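Local coordinates for protein RpfR (Cronobacter turicensis, PDB 6DGG) that contains a PAS domain, a small mixed alpha-beta sensory fold, whose pocket holds a molecule of lauric acid, at residues A[67-72]-A[86-91]. Residues are numbered along the deposited sequence; the frame is centred on the assembly and turned at random.
Sequences SSYEVE and FRNKFV. With DAO (lauric acid), chain B.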
# COMPACT_ATOMS: atom_id res chain seq x y z
N SER A 67 -8.38 -13.49 5.63
CA SER A 67 -7.38 -14.37 5.07
C SER A 67 -6.65 -13.62 3.96
O SER A 67 -7.16 -12.63 3.43
CB SER A 67 -8.05 -15.62 4.49
OG SER A 67 -8.80 -16.30 5.49
N SER A 68 -5.44 -14.09 3.63
CA SER A 68 -4.66 -13.40 2.61
C SER A 68 -5.46 -13.31 1.32
O SER A 68 -6.23 -14.21 0.97
CB SER A 68 -3.35 -14.15 2.35
OG SER A 68 -3.56 -15.37 1.67
N TYR A 69 -5.25 -12.22 0.58
CA TYR A 69 -6.12 -11.92 -0.54
C TYR A 69 -5.41 -11.01 -1.53
O TYR A 69 -4.34 -10.46 -1.25
CB TYR A 69 -7.42 -11.26 -0.06
CG TYR A 69 -7.26 -9.85 0.48
CD1 TYR A 69 -6.81 -9.63 1.78
CD2 TYR A 69 -7.55 -8.74 -0.31
CE1 TYR A 69 -6.67 -8.34 2.28
CE2 TYR A 69 -7.41 -7.45 0.18
CZ TYR A 69 -6.96 -7.25 1.47
OH TYR A 69 -6.81 -5.98 1.97
N GLU A 70 -6.01 -10.87 -2.71
CA GLU A 70 -5.56 -9.93 -3.72
C GLU A 70 -6.66 -8.92 -4.00
O GLU A 70 -7.85 -9.23 -3.89
CB GLU A 70 -5.18 -10.63 -5.04
CG GLU A 70 -4.00 -11.55 -4.91
CD GLU A 70 -3.57 -12.18 -6.20
OE1 GLU A 70 -4.04 -11.77 -7.29
OE2 GLU A 70 -2.75 -13.11 -6.11
N VAL A 71 -6.25 -7.72 -4.37
CA VAL A 71 -7.18 -6.64 -4.67
C VAL A 71 -6.52 -5.72 -5.68
O VAL A 71 -5.29 -5.60 -5.73
CB VAL A 71 -7.55 -5.88 -3.37
CG1 VAL A 71 -6.36 -5.12 -2.83
CG2 VAL A 71 -8.74 -4.94 -3.61
N GLU A 72 -7.35 -5.05 -6.49
CA GLU A 72 -6.88 -4.02 -7.41
C GLU A 72 -7.30 -2.66 -6.88
O GLU A 72 -8.46 -2.46 -6.47
CB GLU A 72 -7.42 -4.26 -8.83
CG GLU A 72 -6.99 -5.59 -9.43
CD GLU A 72 -7.48 -5.82 -10.85
OE1 GLU A 72 -7.93 -4.85 -11.50
OE2 GLU A 72 -7.41 -6.97 -11.31
N PHE A 86 -2.52 -5.61 -5.48
CA PHE A 86 -1.89 -5.80 -4.18
C PHE A 86 -2.18 -7.20 -3.67
O PHE A 86 -3.34 -7.64 -3.66
CB PHE A 86 -2.37 -4.74 -3.19
CG PHE A 86 -1.71 -3.42 -3.37
CD1 PHE A 86 -0.40 -3.22 -2.98
CD2 PHE A 86 -2.39 -2.36 -3.96
CE1 PHE A 86 0.22 -2.00 -3.16
CE2 PHE A 86 -1.76 -1.14 -4.15
CZ PHE A 86 -0.46 -0.97 -3.75
N ARG A 87 -1.12 -7.91 -3.32
CA ARG A 87 -1.20 -9.20 -2.65
C ARG A 87 -0.98 -8.92 -1.17
O ARG A 87 0.11 -8.48 -0.79
CB ARG A 87 -0.12 -10.14 -3.19
CG ARG A 87 -0.04 -10.23 -4.72
CD ARG A 87 1.33 -10.77 -5.15
NE ARG A 87 1.57 -10.71 -6.60
CZ ARG A 87 1.90 -9.61 -7.26
NH1 ARG A 87 2.01 -8.43 -6.64
NH2 ARG A 87 2.12 -9.67 -8.56
N ASN A 88 -2.00 -9.18 -0.35
CA ASN A 88 -2.03 -8.70 1.03
C ASN A 88 -2.10 -9.87 2.01
O ASN A 88 -2.89 -10.79 1.84
CB ASN A 88 -3.24 -7.79 1.22
CG ASN A 88 -3.04 -6.42 0.58
OD1 ASN A 88 -1.98 -6.13 0.02
ND2 ASN A 88 -4.05 -5.59 0.68
N LYS A 89 -1.26 -9.81 3.05
CA LYS A 89 -1.24 -10.86 4.06
C LYS A 89 -0.62 -10.28 5.32
O LYS A 89 0.08 -9.27 5.28
CB LYS A 89 -0.43 -12.07 3.59
CG LYS A 89 1.06 -11.79 3.42
CD LYS A 89 1.81 -12.99 2.91
CE LYS A 89 3.28 -12.65 2.67
NZ LYS A 89 3.46 -11.69 1.56
N PHE A 90 -0.88 -10.95 6.43
CA PHE A 90 -0.24 -10.59 7.68
C PHE A 90 1.24 -10.97 7.64
O PHE A 90 1.64 -11.93 6.98
CB PHE A 90 -0.86 -11.36 8.85
CG PHE A 90 -2.19 -10.81 9.30
CD1 PHE A 90 -2.29 -9.54 9.82
CD2 PHE A 90 -3.32 -11.60 9.23
CE1 PHE A 90 -3.51 -9.05 10.25
CE2 PHE A 90 -4.54 -11.12 9.65
CZ PHE A 90 -4.63 -9.84 10.17
N VAL A 91 2.04 -10.22 8.39
CA VAL A 91 3.38 -10.70 8.73
C VAL A 91 3.24 -12.05 9.42
O VAL A 91 2.36 -12.26 10.26
CB VAL A 91 4.08 -9.70 9.66
CG1 VAL A 91 5.41 -10.26 10.15
CG2 VAL A 91 4.30 -8.38 8.95
O1 DAO B . -7.59 -2.05 -0.53
O2 DAO B . -7.58 -4.06 0.29
C1 DAO B . -7.02 -2.94 0.15
C2 DAO B . -5.67 -2.60 0.82
C3 DAO B . -4.70 -1.91 -0.16
C4 DAO B . -3.49 -1.23 0.52
C5 DAO B . -2.52 -0.70 -0.55
C6 DAO B . -1.32 0.13 -0.04
C7 DAO B . -1.08 1.31 -1.02
C8 DAO B . 0.37 1.77 -1.18
C9 DAO B . 0.43 2.79 -2.33
C10 DAO B . 1.71 3.64 -2.37
C11 DAO B . 2.83 2.99 -3.20
C12 DAO B . 2.64 3.24 -4.69
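Tyr69 and Asn88 face each other as a hydrogen-bonded antiparallel pair: Asn88 N donates to Tyr69 O at 2.8 Å, and Tyr69 N returns a bond to Asn88 O at 3.0 Å. Two residues along, Val71 and Phe86 repeat the exchange, the shorter and straighter bond being Phe86 N to Val71 O. Between these pairs Glu70 sits opposite Arg87 in a non-hydrogen-bonded position.

The Tyr69 hydroxyl donates to O2 of lauric acid at 2.7 Å, with the acceptor in the ring plane. Tyrosine suits the site because its ring carries a donor from the strand to the carboxylate, which Ser55, Asn58 and Arg73 also bind. The two strands form the hairpin 69-77/80-90 at one edge of the antiparallel PAS sheet, and this face, with helix 49-65, helps enclose the acid.

Tyr69 CG lies between its backbone N and carbonyl carbon (chi1 70°), turning one face of the ring to Asn88, whose CB sits over it, offset toward the rim, in a CH-pi contact 4.0 Å from the ring centroid. The amide stands at 86° to the ring plane. Short, apolar Val71 fits with CG1 against Phe86 CB and 3.5 Å from O2 of lauric acid, while the broad apolar Phe86 ring suits the alkyl chain, its face to C5. On the opposite face of the sheet, turned from the ligand and so suited to long charged chains, Glu70 and Arg87 lie side by side, pointing the same way, charged ends apart; the guanidinium is hydrogen-bonded to the Thr107 hydroxyl and the Ser105 carbonyl oxygen on strand 102-108.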